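Local coordinates for 4-aminobutyrate transaminase (Acinetobacter baumannii, PDB 6WOP), which probably catalyses the pyridoxal 5'-phosphate-dependent transfer of the amino group of 4-aminobutyrate to 2-oxoglutarate, as a class-III aminotransferase, at residues K62-H76 and T298-V312. Residues are numbered along the deposited sequence; the frame is centred on the assembly and turned at random.
Sequences KVIAAVTEQLTKFTH and TYAGSPIAVAAAHAV
Ile304 fits among Val67, Gln70, Leu71 and Thr75: its CD1 meets Leu71 CD2 at 3.6 Å, its CG2 touches Val67 CG1, the two side chains crossing at about a right angle, and its CG1 packs on Thr75 CB, these two side chains side by side. Helices 61-71 and 303-318 pack here in a nearly antiparallel pair, the axes of the short segments 8.0 Å apart at 147°. Small residues permit this closeness. Ala66 CB rests on Ala307 O, Ala308 CB fits between Val63 CG1 and Val67 CG2, and Ala311 CB reaches Lys62 O at 3.6 Å.

Past helix 61-71, Phe74 and Thr75 meet Pro303 at the start of its helix: Phe74 CE2 is 3.6 Å from Pro303 CG, and Thr75 O is 3.2 Å from Pro303 CD. With CG anti to the backbone N (chi1 -177°) and a bend at chi2, Gln70 sets NE2 above the centre of the Phe74 ring; NE2 donates to Phe74 O at 2.9 Å, with that oxygen lying in the plane of the amide, which holds the amide against the chain leaving the helix. Water bridges the segments twice, from Pro303 O weakly to Gln70 OE1, and from Thr75 O to Ser302 OG, the N-cap of helix 303-318. His76 turns its CE1 edge to Thr298 O, and its NE2 bonds to Gly50 O of the second subunit.

The contact lies at the subunit interface, where Leu71 packs on Leu71 of the second subunit; its cohesion is thus mainly apolar, with polar links between the segments made through water.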
loop_
_atom_site.group_PDB
_atom_site.type_symbol
_atom_site.label_atom_id
_atom_site.label_comp_id
_atom_site.label_asym_id
_atom_site.label_seq_id
_atom_site.Cartn_x
_atom_site.Cartn_y
_atom_site.Cartn_z
ATOM N N LYS A 62 -13.995 -34.467 -29.389
ATOM C CA LYS A 62 -15.198 -33.676 -29.202
ATOM C C LYS A 62 -14.880 -32.185 -29.079
ATOM O O LYS A 62 -15.665 -31.342 -29.524
ATOM C CB LYS A 62 -15.970 -34.159 -27.970
ATOM C CG LYS A 62 -16.493 -35.571 -28.190
ATOM C CD LYS A 62 -17.926 -35.594 -28.634
ATOM C CE LYS A 62 -18.515 -36.975 -28.594
ATOM N NZ LYS A 62 -19.332 -37.241 -29.807
ATOM N N VAL A 63 -13.890 -31.890 -28.249
ATOM C CA VAL A 63 -13.445 -30.517 -28.080
ATOM C C VAL A 63 -13.059 -29.902 -29.428
ATOM O O VAL A 63 -13.484 -28.778 -29.783
ATOM C CB VAL A 63 -12.286 -30.465 -27.072
ATOM C CG1 VAL A 63 -11.820 -29.011 -26.949
ATOM C CG2 VAL A 63 -12.730 -31.015 -25.688
ATOM N N ILE A 64 -12.208 -30.608 -30.190
ATOM C CA ILE A 64 -11.739 -30.061 -31.444
ATOM C C ILE A 64 -12.911 -29.892 -32.408
ATOM O O ILE A 64 -12.997 -28.875 -33.124
ATOM C CB ILE A 64 -10.620 -30.954 -32.042
ATOM C CG1 ILE A 64 -9.352 -30.880 -31.159
ATOM C CG2 ILE A 64 -10.283 -30.510 -33.473
ATOM C CD1 ILE A 64 -8.946 -29.368 -30.848
ATOM N N ALA A 65 -13.837 -30.876 -32.435
ATOM C CA ALA A 65 -15.024 -30.722 -33.283
ATOM C C ALA A 65 -15.812 -29.465 -32.897
ATOM O O ALA A 65 -16.259 -28.705 -33.762
ATOM C CB ALA A 65 -15.938 -31.947 -33.196
ATOM N N ALA A 66 -15.961 -29.211 -31.605
ATOM C CA ALA A 66 -16.746 -28.036 -31.197
ATOM C C ALA A 66 -16.061 -26.758 -31.612
ATOM O O ALA A 66 -16.736 -25.785 -31.992
ATOM C CB ALA A 66 -16.976 -28.029 -29.677
ATOM N N VAL A 67 -14.719 -26.714 -31.485
ATOM C CA VAL A 67 -13.943 -25.532 -31.877
ATOM C C VAL A 67 -13.954 -25.381 -33.389
ATOM O O VAL A 67 -14.062 -24.268 -33.913
ATOM C CB VAL A 67 -12.490 -25.629 -31.358
ATOM C CG1 VAL A 67 -11.580 -24.523 -32.017
ATOM C CG2 VAL A 67 -12.528 -25.443 -29.806
ATOM N N THR A 68 -13.845 -26.496 -34.111
ATOM C CA THR A 68 -13.903 -26.433 -35.571
ATOM C C THR A 68 -15.222 -25.828 -35.998
ATOM O O THR A 68 -15.266 -25.003 -36.924
ATOM C CB THR A 68 -13.722 -27.848 -36.149
ATOM O OG1 THR A 68 -12.367 -28.260 -35.905
ATOM C CG2 THR A 68 -14.032 -27.927 -37.662
ATOM N N GLU A 69 -16.324 -26.209 -35.314
ATOM C CA GLU A 69 -17.617 -25.648 -35.708
ATOM C C GLU A 69 -17.685 -24.163 -35.361
ATOM O O GLU A 69 -18.170 -23.357 -36.151
ATOM C CB GLU A 69 -18.749 -26.404 -35.028
ATOM C CG GLU A 69 -20.125 -25.782 -35.133
ATOM C CD GLU A 69 -20.750 -25.882 -36.527
ATOM O OE1 GLU A 69 -20.159 -26.493 -37.463
ATOM O OE2 GLU A 69 -21.864 -25.329 -36.672
ATOM N N GLN A 70 -17.220 -23.785 -34.181
ATOM C CA GLN A 70 -17.237 -22.352 -33.846
ATOM C C GLN A 70 -16.359 -21.528 -34.799
ATOM O O GLN A 70 -16.658 -20.345 -35.044
ATOM C CB GLN A 70 -16.777 -22.133 -32.395
ATOM C CG GLN A 70 -16.879 -20.630 -32.016
ATOM C CD GLN A 70 -18.346 -20.163 -31.890
ATOM O OE1 GLN A 70 -19.198 -20.944 -31.471
ATOM N NE2 GLN A 70 -18.631 -18.924 -32.247
ATOM N N LEU A 71 -15.289 -22.107 -35.362
ATOM C CA LEU A 71 -14.482 -21.344 -36.293
ATOM C C LEU A 71 -15.259 -20.985 -37.552
ATOM O O LEU A 71 -14.823 -20.089 -38.276
ATOM C CB LEU A 71 -13.237 -22.123 -36.725
ATOM C CG LEU A 71 -12.144 -22.333 -35.668
ATOM C CD1 LEU A 71 -11.055 -23.318 -36.251
ATOM C CD2 LEU A 71 -11.541 -20.965 -35.358
ATOM N N THR A 72 -16.347 -21.703 -37.863
ATOM C CA THR A 72 -17.170 -21.334 -39.003
ATOM C C THR A 72 -18.158 -20.232 -38.641
ATOM O O THR A 72 -18.878 -19.747 -39.510
ATOM C CB THR A 72 -17.996 -22.519 -39.554
ATOM O OG1 THR A 72 -19.062 -22.794 -38.657
ATOM C CG2 THR A 72 -17.171 -23.749 -39.668
ATOM N N LYS A 73 -18.222 -19.832 -37.390
ATOM C CA LYS A 73 -19.203 -18.844 -36.969
ATOM C C LYS A 73 -18.540 -17.514 -36.613
ATOM O O LYS A 73 -18.737 -16.522 -37.329
ATOM C CB LYS A 73 -20.000 -19.392 -35.793
ATOM C CG LYS A 73 -20.840 -20.660 -36.177
ATOM C CD LYS A 73 -21.509 -21.245 -34.930
ATOM C CE LYS A 73 -22.357 -22.492 -35.217
ATOM N NZ LYS A 73 -22.857 -23.077 -33.905
ATOM N N PHE A 74 -17.765 -17.474 -35.535
ATOM C CA PHE A 74 -17.026 -16.275 -35.135
ATOM C C PHE A 74 -16.061 -16.676 -34.030
ATOM O O PHE A 74 -16.313 -17.637 -33.300
ATOM C CB PHE A 74 -17.947 -15.128 -34.674
ATOM C CG PHE A 74 -18.873 -15.478 -33.540
ATOM C CD1 PHE A 74 -20.077 -16.102 -33.793
ATOM C CD2 PHE A 74 -18.516 -15.218 -32.219
ATOM C CE1 PHE A 74 -20.914 -16.451 -32.784
ATOM C CE2 PHE A 74 -19.390 -15.545 -31.177
ATOM C CZ PHE A 74 -20.560 -16.176 -31.465
ATOM N N THR A 75 -14.942 -15.952 -33.933
ATOM C CA THR A 75 -13.973 -16.237 -32.903
ATOM C C THR A 75 -13.907 -15.170 -31.833
ATOM O O THR A 75 -13.375 -15.453 -30.756
ATOM C CB THR A 75 -12.554 -16.386 -33.471
ATOM O OG1 THR A 75 -12.011 -15.083 -33.731
ATOM C CG2 THR A 75 -12.547 -17.166 -34.799
ATOM N N HIS A 76 -14.449 -13.995 -32.068
ATOM C CA HIS A 76 -14.322 -12.905 -31.101
ATOM C C HIS A 76 -15.291 -11.792 -31.472
ATOM O O HIS A 76 -15.245 -11.273 -32.606
ATOM C CB HIS A 76 -12.896 -12.313 -31.081
ATOM C CG HIS A 76 -12.822 -11.069 -30.241
ATOM N ND1 HIS A 76 -12.682 -11.090 -28.863
ATOM C CD2 HIS A 76 -12.880 -9.764 -30.601
ATOM C CE1 HIS A 76 -12.644 -9.840 -28.419
ATOM N NE2 HIS A 76 -12.759 -9.025 -29.457
ATOM N N THR A 298 -11.555 -7.913 -22.583
ATOM C CA THR A 298 -11.577 -8.045 -24.046
ATOM C C THR A 298 -11.683 -9.502 -24.469
ATOM O O THR A 298 -12.561 -9.889 -25.258
ATOM C CB THR A 298 -10.293 -7.422 -24.626
ATOM O OG1 THR A 298 -10.270 -6.026 -24.359
ATOM C CG2 THR A 298 -10.266 -7.598 -26.174
ATOM N N TYR A 299 -10.778 -10.333 -23.980
ATOM C CA TYR A 299 -10.784 -11.745 -24.359
ATOM C C TYR A 299 -11.681 -12.607 -23.484
ATOM O O TYR A 299 -11.761 -13.818 -23.708
ATOM C CB TYR A 299 -9.377 -12.328 -24.291
ATOM C CG TYR A 299 -8.385 -11.810 -25.336
ATOM C CD1 TYR A 299 -8.759 -11.640 -26.705
ATOM C CD2 TYR A 299 -7.073 -11.593 -24.973
ATOM C CE1 TYR A 299 -7.776 -11.178 -27.662
ATOM C CE2 TYR A 299 -6.093 -11.109 -25.890
ATOM C CZ TYR A 299 -6.455 -10.900 -27.200
ATOM O OH TYR A 299 -5.455 -10.455 -28.043
ATOM N N ALA A 300 -12.320 -12.050 -22.472
ATOM C CA ALA A 300 -13.067 -12.849 -21.522
ATOM C C ALA A 300 -14.115 -13.739 -22.224
ATOM O O ALA A 300 -14.856 -13.263 -23.079
ATOM C CB ALA A 300 -13.800 -11.902 -20.552
ATOM N N GLY A 301 -14.205 -15.012 -21.817
ATOM C CA GLY A 301 -15.258 -15.890 -22.335
ATOM C C GLY A 301 -15.146 -16.050 -23.836
ATOM O O GLY A 301 -16.136 -15.937 -24.557
ATOM N N SER A 302 -13.931 -16.312 -24.313
ATOM C CA SER A 302 -13.703 -16.361 -25.747
ATOM C C SER A 302 -14.648 -17.382 -26.398
ATOM O O SER A 302 -14.783 -18.500 -25.892
ATOM C CB SER A 302 -12.239 -16.719 -25.953
ATOM O OG SER A 302 -12.078 -17.502 -27.131
ATOM N N PRO A 303 -15.320 -17.006 -27.498
ATOM C CA PRO A 303 -16.257 -17.940 -28.165
ATOM C C PRO A 303 -15.652 -19.312 -28.438
ATOM O O PRO A 303 -16.356 -20.332 -28.315
ATOM C CB PRO A 303 -16.573 -17.212 -29.497
ATOM C CG PRO A 303 -16.435 -15.740 -29.141
ATOM C CD PRO A 303 -15.248 -15.677 -28.144
ATOM N N ILE A 304 -14.390 -19.318 -28.903
ATOM C CA ILE A 304 -13.627 -20.553 -29.165
ATOM C C ILE A 304 -13.537 -21.397 -27.900
ATOM O O ILE A 304 -13.848 -22.592 -27.893
ATOM C CB ILE A 304 -12.218 -20.169 -29.675
ATOM C CG1 ILE A 304 -12.320 -19.392 -30.983
ATOM C CG2 ILE A 304 -11.212 -21.355 -29.793
ATOM C CD1 ILE A 304 -12.900 -20.209 -32.065
ATOM N N ALA A 305 -13.083 -20.779 -26.802
ATOM C CA ALA A 305 -12.887 -21.497 -25.548
ATOM C C ALA A 305 -14.198 -21.871 -24.902
ATOM O O ALA A 305 -14.259 -22.876 -24.184
ATOM C CB ALA A 305 -12.050 -20.657 -24.564
ATOM N N VAL A 306 -15.243 -21.071 -25.104
ATOM C CA VAL A 306 -16.555 -21.414 -24.580
ATOM C C VAL A 306 -17.071 -22.675 -25.294
ATOM O O VAL A 306 -17.611 -23.600 -24.679
ATOM C CB VAL A 306 -17.498 -20.223 -24.768
ATOM C CG1 VAL A 306 -18.962 -20.678 -24.643
ATOM C CG2 VAL A 306 -17.169 -19.097 -23.706
ATOM N N ALA A 307 -16.843 -22.760 -26.594
ATOM C CA ALA A 307 -17.279 -23.972 -27.296
ATOM C C ALA A 307 -16.536 -25.178 -26.771
ATOM O O ALA A 307 -17.113 -26.278 -26.635
ATOM C CB ALA A 307 -17.060 -23.828 -28.817
ATOM N N ALA A 308 -15.250 -25.000 -26.518
ATOM C CA ALA A 308 -14.406 -26.088 -26.036
ATOM C C ALA A 308 -14.870 -26.524 -24.660
ATOM O O ALA A 308 -14.975 -27.724 -24.396
ATOM C CB ALA A 308 -12.925 -25.663 -25.979
ATOM N N ALA A 309 -15.208 -25.565 -23.804
ATOM C CA ALA A 309 -15.602 -25.881 -22.424
ATOM C C ALA A 309 -16.930 -26.624 -22.409
ATOM O O ALA A 309 -17.165 -27.471 -21.535
ATOM C CB ALA A 309 -15.672 -24.573 -21.579
ATOM N N HIS A 310 -17.857 -26.275 -23.305
ATOM C CA HIS A 310 -19.088 -27.069 -23.364
ATOM C C HIS A 310 -18.756 -28.525 -23.667
ATOM O O HIS A 310 -19.420 -29.436 -23.161
ATOM C CB HIS A 310 -20.054 -26.547 -24.447
ATOM C CG HIS A 310 -20.892 -25.398 -23.998
ATOM N ND1 HIS A 310 -21.967 -25.540 -23.142
ATOM C CD2 HIS A 310 -20.818 -24.080 -24.304
ATOM C CE1 HIS A 310 -22.519 -24.352 -22.928
ATOM N NE2 HIS A 310 -21.847 -23.450 -23.632
ATOM N N ALA A 311 -17.777 -28.749 -24.560
ATOM C CA ALA A 311 -17.476 -30.120 -24.931
ATOM C C ALA A 311 -16.676 -30.803 -23.835
ATOM O O ALA A 311 -16.756 -32.034 -23.685
ATOM C CB ALA A 311 -16.718 -30.185 -26.257
ATOM N N VAL A 312 -15.923 -30.034 -23.048
ATOM C CA VAL A 312 -15.230 -30.636 -21.895
ATOM C C VAL A 312 -16.244 -31.199 -20.895
ATOM O O VAL A 312 -16.122 -32.331 -20.391
ATOM C CB VAL A 312 -14.334 -29.585 -21.206
ATOM C CG1 VAL A 312 -13.946 -30.085 -19.777
ATOM C CG2 VAL A 312 -13.103 -29.270 -22.056
HETATM O O HOH W 1 -19.005 -20.406 -28.540
HETATM O O HOH W 2 -11.235 -15.465 -28.861
#